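Local coordinates for mitotic checkpoint control protein kinase BUB1 (Drosophila melanogaster, PDB 6JKK), which probably acts as an ATP-binding protein kinase of the mitotic checkpoint at the kinetochore, with this chain comprising its kinase domain, at residues R42-N46 against G68-V72; P89-F95 against G123-Y129. One frame throughout, in Å; residues are numbered along the deposited sequence.

Both contacts belong to the small N-terminal lobe of the protein kinase fold and lean on the same mixed sheet. They follow one another along the chain: contact 1 (42-46 with 68-72) closes before contact 2 (89-95 with 123-129) opens. Their centres lie 15 Å apart and their nearest atoms about 4 Å, without touching. Strand 80-87, which carries Lys85, the predicted ATP-binding residue, runs between strand 68-75 of contact 1 and strand 127-132 of contact 2. Contact 1 lays a loop against the strand that follows the glycine-rich turn, whereas contact 2 ties the start of helix 92-104 to a neighbouring hairpin; together they flank the strand bearing Lys85.

Contact 1: R42-N46 against G68-V72; sequences RLHPN and GSVYV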
ATOM      1  N   ARG A  42     -11.139  18.967  15.128  1.00 28.00           N
ATOM      2  CA  ARG A  42     -11.437  17.552  14.987  1.00 29.90           C
ATOM      3  C   ARG A  42     -12.464  17.387  13.868  1.00 28.90           C
ATOM      4  O   ARG A  42     -13.452  18.118  13.819  1.00 33.90           O
ATOM      5  CB  ARG A  42     -11.972  17.009  16.318  1.00 32.43           C
ATOM      6  CG  ARG A  42     -11.997  15.495  16.433  1.00 49.52           C
ATOM      7  CD  ARG A  42     -12.298  15.065  17.868  1.00 58.70           C
ATOM      8  NE  ARG A  42     -11.132  15.205  18.739  1.00 62.31           N
ATOM      9  CZ  ARG A  42     -10.418  14.180  19.197  1.00 61.82           C
ATOM     10  NH1 ARG A  42     -10.758  12.939  18.873  1.00 60.43           N
ATOM     11  NH2 ARG A  42      -9.367  14.392  19.982  1.00 60.29           N
ATOM     12  N   LEU A  43     -12.218  16.463  12.947  1.00 24.58           N
ATOM     13  CA  LEU A  43     -13.165  16.221  11.865  1.00 26.79           C
ATOM     14  C   LEU A  43     -14.486  15.734  12.442  1.00 30.78           C
ATOM     15  O   LEU A  43     -14.500  14.952  13.391  1.00 27.36           O
ATOM     16  CB  LEU A  43     -12.611  15.180  10.887  1.00 29.67           C
ATOM     17  CG  LEU A  43     -11.445  15.601   9.985  1.00 22.18           C
ATOM     18  CD1 LEU A  43     -10.891  14.398   9.224  1.00 18.19           C
ATOM     19  CD2 LEU A  43     -11.883  16.677   9.014  1.00 25.23           C
ATOM     20  N   HIS A  44     -15.594  16.206  11.881  1.00 31.17           N
ATOM     21  CA  HIS A  44     -16.910  15.793  12.353  1.00 37.11           C
ATOM     22  C   HIS A  44     -17.849  15.602  11.167  1.00 34.85           C
ATOM     23  O   HIS A  44     -17.803  16.372  10.207  1.00 36.11           O
ATOM     24  CB  HIS A  44     -17.470  16.836  13.324  1.00 40.44           C
ATOM     25  CG  HIS A  44     -18.568  16.320  14.197  1.00 52.18           C
ATOM     26  ND1 HIS A  44     -19.900  16.397  13.842  1.00 58.47           N
ATOM     27  CD2 HIS A  44     -18.538  15.715  15.407  1.00 57.24           C
ATOM     28  CE1 HIS A  44     -20.639  15.864  14.797  1.00 61.08           C
ATOM     29  NE2 HIS A  44     -19.837  15.442  15.760  1.00 62.36           N
ATOM     30  N   PRO A  45     -18.699  14.567  11.220  1.00 35.13           N
ATOM     31  CA  PRO A  45     -19.611  14.297  10.099  1.00 38.22           C
ATOM     32  C   PRO A  45     -20.549  15.460   9.768  1.00 34.93           C
ATOM     33  O   PRO A  45     -20.893  16.246  10.648  1.00 37.15           O
ATOM     34  CB  PRO A  45     -20.422  13.088  10.594  1.00 39.64           C
ATOM     35  CG  PRO A  45     -20.213  13.053  12.079  1.00 39.33           C
ATOM     36  CD  PRO A  45     -18.828  13.558  12.287  1.00 35.76           C
ATOM     37  N   ASN A  46     -20.944  15.556   8.499  1.00 37.88           N
ATOM     38  CA  ASN A  46     -21.912  16.554   8.037  1.00 41.07           C
ATOM     39  C   ASN A  46     -21.509  18.005   8.276  1.00 41.55           C
ATOM     40  O   ASN A  46     -22.332  18.834   8.668  1.00 38.84           O
ATOM     41  CB  ASN A  46     -23.297  16.282   8.623  1.00 56.67           C
ATOM     42  CG  ASN A  46     -24.302  15.878   7.566  1.00 70.85           C
ATOM     43  OD1 ASN A  46     -25.023  16.718   7.025  1.00 80.97           O
ATOM     44  ND2 ASN A  46     -24.352  14.586   7.260  1.00 71.75           N
ATOM     45  N   GLY A  68      -6.275   9.454  15.452  1.00 28.66           N
ATOM     46  CA  GLY A  68      -6.835  10.052  14.254  1.00 27.21           C
ATOM     47  C   GLY A  68      -8.101   9.399  13.743  1.00 25.27           C
ATOM     48  O   GLY A  68      -8.697   8.545  14.406  1.00 27.15           O
ATOM     49  N   SER A  69      -8.505   9.797  12.542  1.00 22.45           N
ATOM     50  CA  SER A  69      -9.698   9.246  11.915  1.00 21.75           C
ATOM     51  C   SER A  69      -9.622   9.459  10.411  1.00 19.58           C
ATOM     52  O   SER A  69      -8.774  10.213   9.923  1.00 21.61           O
ATOM     53  CB  SER A  69     -10.953   9.924  12.476  1.00 27.65           C
ATOM     54  OG  SER A  69     -10.934  11.318  12.211  1.00 31.36           O
ATOM     55  N   VAL A  70     -10.493   8.771   9.678  1.00 17.30           N
ATOM     56  CA  VAL A  70     -10.620   8.968   8.240  1.00 15.28           C
ATOM     57  C   VAL A  70     -12.085   9.218   7.927  1.00 16.38           C
ATOM     58  O   VAL A  70     -12.967   8.497   8.416  1.00 18.80           O
ATOM     59  CB  VAL A  70     -10.111   7.744   7.432  1.00 20.14           C
ATOM     60  CG1 VAL A  70     -10.400   7.927   5.949  1.00 17.94           C
ATOM     61  CG2 VAL A  70      -8.621   7.548   7.640  1.00 19.27           C
ATOM     62  N   TYR A  71     -12.340  10.246   7.126  1.00 17.31           N
ATOM     63  CA  TYR A  71     -13.697  10.612   6.736  1.00 17.36           C
ATOM     64  C   TYR A  71     -13.792  10.670   5.221  1.00 16.73           C
ATOM     65  O   TYR A  71     -12.805  10.976   4.548  1.00 19.95           O
ATOM     66  CB  TYR A  71     -14.071  11.976   7.332  1.00 18.72           C
ATOM     67  CG  TYR A  71     -14.572  11.897   8.758  1.00 24.00           C
ATOM     68  CD1 TYR A  71     -13.685  11.792   9.825  1.00 24.07           C
ATOM     69  CD2 TYR A  71     -15.935  11.919   9.035  1.00 25.87           C
ATOM     70  CE1 TYR A  71     -14.148  11.704  11.132  1.00 25.70           C
ATOM     71  CE2 TYR A  71     -16.405  11.842  10.336  1.00 28.73           C
ATOM     72  CZ  TYR A  71     -15.507  11.733  11.379  1.00 32.09           C
ATOM     73  OH  TYR A  71     -15.973  11.648  12.673  1.00 30.81           O
ATOM     74  N   VAL A  72     -14.967  10.353   4.684  1.00 18.77           N
ATOM     75  CA  VAL A  72     -15.203  10.526   3.253  1.00 18.80           C
ATOM     76  C   VAL A  72     -15.944  11.846   3.069  1.00 25.16           C
ATOM     77  O   VAL A  72     -16.791  12.212   3.891  1.00 21.45           O
ATOM     78  CB  VAL A  72     -15.982   9.332   2.633  1.00 23.33           C
ATOM     79  CG1 VAL A  72     -17.255   9.053   3.407  1.00 24.57           C
ATOM     80  CG2 VAL A  72     -16.288   9.585   1.159  1.00 25.15           C
TER
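Leu43 and Pro45 rest together on the ring of Tyr71, meeting it obliquely from the same side of its plane. The tight part is here. Leu43 lies along the CD1-CE1 flank, its CB 3.7 Å from Tyr71 CD1, and its methyl CD1 comes to 3.9 Å from the same ring atom; the two side chains run past each other in opposite directions. Pro45 takes the other flank and the ring's end, with CD 3.6 Å from Tyr71 CE2 and 3.5 Å from Tyr71 OH. Tyr71 reaches both because its CG lies beside the backbone N (chi1 -84°), which lays the ring under the loop. Ser69, two residues earlier on the strand, sets its OG in the plane of that ring, at its edge, 3.4 Å from Tyr71 CE1. On the strand's other side, Val70 sits where the GxGxxGxV sequence of kinases has its valine and points away from the loop, consistent with residues 42-46 packing on the outer surface of the sheet rather than its nucleotide side.

The loose side faces solvent. His44 turns away from the strand, one face of its ring lying against Pro45 CD and its ND1 making a weak bond of 3.3 Å to Pro45 O. With an alanine in place of Tyr71, Leu43 and Pro45 would probably lose their shared support, leaving a gap between loop and strand. The two segments share no hydrogen bond, so the loop's polar ties lie elsewhere: Leu43 N donates to Gln86 OE1 on strand 80-87, and Asn46 pairs by its backbone with Ser59. Across this contact itself, apolar groups meet an aromatic ring, which implies cohesion by shape and van der Waals packing rather than by directional bonds.

Contact 2: P89-F95 against G123-Y129; sequences PTNYWEF and GNNSSVY
Three direct hydrogen bonds join Thr90, Asn91 and Tyr129 to their partners across the contact. Thr90 OG1 donates to Gly123 O at 3.0 Å, approaching from above the carbonyl plane. Asn91 N gives a nearly straight bond (163°) to Ser127 OG at 3.3 Å; chi1 of 50° turns this hydroxyl between its own backbone N and carbonyl carbon, facing the incoming N-H. Tyr129 OH donates to Asn91 O over a short 2.5 Å, with that oxygen in the plane of the ring, at its edge.

Water extends the polar network at the solvent end: one molecule accepts from Thr90 N and donates to Asn124 O, and a second links Tyr92 OH to the same carbonyl.

Asn91 is also the N-cap of helix 92-104, its OD1 accepting from Glu94 N at 2.9 Å. This is the kinase alpha-C helix, held here against the hairpin of strands 119-122 and 127-132. Glu94, in the first turn of the helix, forms the characteristic salt bridge with Lys85, while its extended chain passes Tyr129 on the way.

Apolar packing fills the rest. Thr90 CG2 lies 3.6 Å from Ser127 CB and also sits over one face of the Tyr92 ring. Phe95 CB comes within 3.7 Å of Tyr129 CZ; the rings of these two residues meet obliquely, planes at 38°, beside Ala120 of the hairpin.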
ATOM      1  N   PRO A  89      -0.078  13.285  16.767  1.00 24.94           N
ATOM      2  CA  PRO A  89       0.338  14.642  16.391  1.00 29.57           C
ATOM      3  C   PRO A  89       0.464  14.754  14.882  1.00 28.20           C
ATOM      4  O   PRO A  89       0.334  13.754  14.178  1.00 23.58           O
ATOM      5  CB  PRO A  89       1.721  14.770  17.032  1.00 29.92           C
ATOM      6  CG  PRO A  89       2.238  13.372  17.074  1.00 31.40           C
ATOM      7  CD  PRO A  89       1.033  12.513  17.351  1.00 27.15           C
ATOM      8  N   THR A  90       0.695  15.965  14.401  1.00 18.85           N
ATOM      9  CA  THR A  90       0.845  16.228  12.972  1.00 18.97           C
ATOM     10  C   THR A  90       1.854  15.269  12.346  1.00 21.32           C
ATOM     11  O   THR A  90       2.982  15.142  12.831  1.00 18.47           O
ATOM     12  CB  THR A  90       1.292  17.681  12.762  1.00 25.73           C
ATOM     13  OG1 THR A  90       0.434  18.553  13.516  1.00 28.18           O
ATOM     14  CG2 THR A  90       1.255  18.063  11.291  1.00 29.75           C
ATOM     15  N   ASN A  91       1.436  14.566  11.296  1.00 19.05           N
ATOM     16  CA  ASN A  91       2.335  13.661  10.595  1.00 24.69           C
ATOM     17  C   ASN A  91       2.952  14.374   9.393  1.00 25.09           C
ATOM     18  O   ASN A  91       2.444  14.287   8.270  1.00 18.66           O
ATOM     19  CB  ASN A  91       1.600  12.384  10.173  1.00 23.36           C
ATOM     20  CG  ASN A  91       2.551  11.263   9.785  1.00 22.56           C
ATOM     21  OD1 ASN A  91       3.693  11.509   9.385  1.00 26.41           O
ATOM     22  ND2 ASN A  91       2.085  10.025   9.902  1.00 18.93           N
ATOM     23  N   TYR A  92       4.030  15.111   9.642  1.00 20.81           N
ATOM     24  CA  TYR A  92       4.730  15.806   8.567  1.00 17.16           C
ATOM     25  C   TYR A  92       5.365  14.780   7.646  1.00 16.46           C
ATOM     26  O   TYR A  92       5.415  14.968   6.428  1.00 16.91           O
ATOM     27  CB  TYR A  92       5.814  16.720   9.135  1.00 16.25           C
ATOM     28  CG  TYR A  92       5.281  17.842   9.995  1.00 20.82           C
ATOM     29  CD1 TYR A  92       4.811  19.016   9.422  1.00 20.11           C
ATOM     30  CD2 TYR A  92       5.248  17.727  11.382  1.00 26.34           C
ATOM     31  CE1 TYR A  92       4.327  20.044  10.204  1.00 24.85           C
ATOM     32  CE2 TYR A  92       4.767  18.756  12.173  1.00 21.38           C
ATOM     33  CZ  TYR A  92       4.304  19.907  11.571  1.00 22.66           C
ATOM     34  OH  TYR A  92       3.813  20.937  12.335  1.00 27.36           O
ATOM     35  N   TRP A  93       5.844  13.690   8.239  1.00 18.58           N
ATOM     36  CA  TRP A  93       6.584  12.666   7.505  1.00 19.52           C
ATOM     37  C   TRP A  93       5.781  12.079   6.355  1.00 24.21           C
ATOM     38  O   TRP A  93       6.305  11.882   5.255  1.00 14.36           O
ATOM     39  CB  TRP A  93       7.025  11.556   8.463  1.00 22.38           C
ATOM     40  CG  TRP A  93       7.827  10.467   7.809  1.00 23.75           C
ATOM     41  CD1 TRP A  93       7.406   9.195   7.504  1.00 23.90           C
ATOM     42  CD2 TRP A  93       9.190  10.552   7.380  1.00 21.94           C
ATOM     43  NE1 TRP A  93       8.433   8.490   6.912  1.00 21.88           N
ATOM     44  CE2 TRP A  93       9.535   9.300   6.828  1.00 22.97           C
ATOM     45  CE3 TRP A  93      10.154  11.567   7.412  1.00 21.09           C
ATOM     46  CZ2 TRP A  93      10.810   9.042   6.311  1.00 20.51           C
ATOM     47  CZ3 TRP A  93      11.411  11.309   6.900  1.00 23.69           C
ATOM     48  CH2 TRP A  93      11.730  10.059   6.357  1.00 23.32           C
ATOM     49  N   GLU A  94       4.509  11.794   6.608  1.00 19.71           N
ATOM     50  CA  GLU A  94       3.649  11.262   5.561  1.00 17.77           C
ATOM     51  C   GLU A  94       3.578  12.203   4.348  1.00 17.48           C
ATOM     52  O   GLU A  94       3.647  11.752   3.200  1.00 17.20           O
ATOM     53  CB  GLU A  94       2.255  10.972   6.116  1.00 13.70           C
ATOM     54  CG  GLU A  94       1.255  10.539   5.066  1.00 14.97           C
ATOM     55  CD  GLU A  94      -0.032  10.068   5.687  1.00 20.49           C
ATOM     56  OE1 GLU A  94      -0.147  10.128   6.930  1.00 17.02           O
ATOM     57  OE2 GLU A  94      -0.919   9.635   4.933  1.00 22.01           O
ATOM     58  N   PHE A  95       3.470  13.505   4.608  1.00 13.34           N
ATOM     59  CA  PHE A  95       3.415  14.512   3.555  1.00 13.82           C
ATOM     60  C   PHE A  95       4.741  14.491   2.791  1.00 16.92           C
ATOM     61  O   PHE A  95       4.750  14.492   1.556  1.00 14.23           O
ATOM     62  CB  PHE A  95       3.132  15.901   4.160  1.00 11.96           C
ATOM     63  CG  PHE A  95       2.699  16.952   3.158  1.00 11.68           C
ATOM     64  CD1 PHE A  95       2.225  16.598   1.898  1.00 16.19           C
ATOM     65  CD2 PHE A  95       2.786  18.308   3.482  1.00 15.63           C
ATOM     66  CE1 PHE A  95       1.833  17.578   0.978  1.00 14.24           C
ATOM     67  CE2 PHE A  95       2.399  19.292   2.575  1.00 14.32           C
ATOM     68  CZ  PHE A  95       1.926  18.931   1.321  1.00 16.69           C
ATOM     69  N   GLY A 123      -1.801  21.973  11.247  1.00 17.22           N
ATOM     70  CA  GLY A 123      -1.863  22.792  12.442  1.00 23.23           C
ATOM     71  C   GLY A 123      -0.782  22.437  13.439  1.00 19.93           C
ATOM     72  O   GLY A 123      -0.000  21.509  13.214  1.00 31.34           O
ATOM     73  N   ASN A 124      -0.738  23.177  14.541  1.00 21.80           N
ATOM     74  CA  ASN A 124       0.210  22.897  15.608  1.00 27.86           C
ATOM     75  C   ASN A 124      -0.055  21.503  16.185  1.00 26.66           C
ATOM     76  O   ASN A 124       0.868  20.797  16.586  1.00 30.75           O
ATOM     77  CB  ASN A 124       0.075  23.930  16.733  1.00 25.51           C
ATOM     78  CG  ASN A 124       0.201  25.373  16.249  1.00 42.96           C
ATOM     79  OD1 ASN A 124       0.894  25.670  15.277  1.00 40.03           O
ATOM     80  ND2 ASN A 124      -0.467  26.279  16.952  1.00 43.58           N
ATOM     81  N   ASN A 125      -1.331  21.119  16.192  1.00 23.07           N
ATOM     82  CA  ASN A 125      -1.820  19.951  16.915  1.00 23.72           C
ATOM     83  C   ASN A 125      -2.032  18.711  16.054  1.00 21.91           C
ATOM     84  O   ASN A 125      -1.869  17.576  16.523  1.00 24.71           O
ATOM     85  CB  ASN A 125      -3.158  20.309  17.559  1.00 26.53           C
ATOM     86  CG  ASN A 125      -4.211  20.723  16.524  1.00 32.01           C
ATOM     87  OD1 ASN A 125      -3.943  21.539  15.629  1.00 22.80           O
ATOM     88  ND2 ASN A 125      -5.405  20.145  16.635  1.00 32.96           N
ATOM     89  N   SER A 126      -2.427  18.922  14.804  1.00 20.18           N
ATOM     90  CA  SER A 126      -2.808  17.816  13.941  1.00 18.67           C
ATOM     91  C   SER A 126      -2.755  18.232  12.489  1.00 18.50           C
ATOM     92  O   SER A 126      -2.709  19.427  12.165  1.00 17.29           O
ATOM     93  CB  SER A 126      -4.224  17.338  14.267  1.00 22.78           C
ATOM     94  OG  SER A 126      -5.149  18.408  14.201  1.00 34.85           O
ATOM     95  N   SER A 127      -2.748  17.229  11.618  1.00 16.96           N
ATOM     96  CA  SER A 127      -2.773  17.437  10.182  1.00 18.20           C
ATOM     97  C   SER A 127      -4.057  16.829   9.635  1.00 20.65           C
ATOM     98  O   SER A 127      -4.630  15.915  10.241  1.00 18.15           O
ATOM     99  CB  SER A 127      -1.568  16.756   9.523  1.00 22.33           C
ATOM    100  OG  SER A 127      -1.432  15.406   9.957  1.00 18.58           O
ATOM    101  N   VAL A 128      -4.519  17.357   8.506  1.00 15.91           N
ATOM    102  CA  VAL A 128      -5.562  16.701   7.728  1.00 17.53           C
ATOM    103  C   VAL A 128      -5.063  16.633   6.298  1.00 17.61           C
ATOM    104  O   VAL A 128      -4.767  17.664   5.696  1.00 17.21           O
ATOM    105  CB  VAL A 128      -6.906  17.458   7.766  1.00 18.61           C
ATOM    106  CG1 VAL A 128      -7.868  16.857   6.755  1.00 13.51           C
ATOM    107  CG2 VAL A 128      -7.526  17.407   9.170  1.00 19.94           C
ATOM    108  N   TYR A 129      -4.934  15.415   5.775  1.00 15.83           N
ATOM    109  CA  TYR A 129      -4.519  15.203   4.392  1.00 12.51           C
ATOM    110  C   TYR A 129      -5.702  14.720   3.555  1.00 15.50           C
ATOM    111  O   TYR A 129      -6.417  13.785   3.931  1.00 13.17           O
ATOM    112  CB  TYR A 129      -3.356  14.201   4.328  1.00 13.89           C
ATOM    113  CG  TYR A 129      -2.107  14.709   5.020  1.00 14.45           C
ATOM    114  CD1 TYR A 129      -1.623  15.989   4.763  1.00 15.07           C
ATOM    115  CD2 TYR A 129      -1.429  13.924   5.943  1.00 14.16           C
ATOM    116  CE1 TYR A 129      -0.492  16.463   5.397  1.00 19.46           C
ATOM    117  CE2 TYR A 129      -0.301  14.390   6.586  1.00 15.70           C
ATOM    118  CZ  TYR A 129       0.161  15.661   6.311  1.00 20.93           C
ATOM    119  OH  TYR A 129       1.287  16.122   6.952  1.00 16.82           O
TER
HETATM  120  O   HOH W   1       1.634  17.911  16.356  1.00 32.07           O
HETATM  121  O   HOH W   2       3.901  20.857  15.331  1.00 36.43           O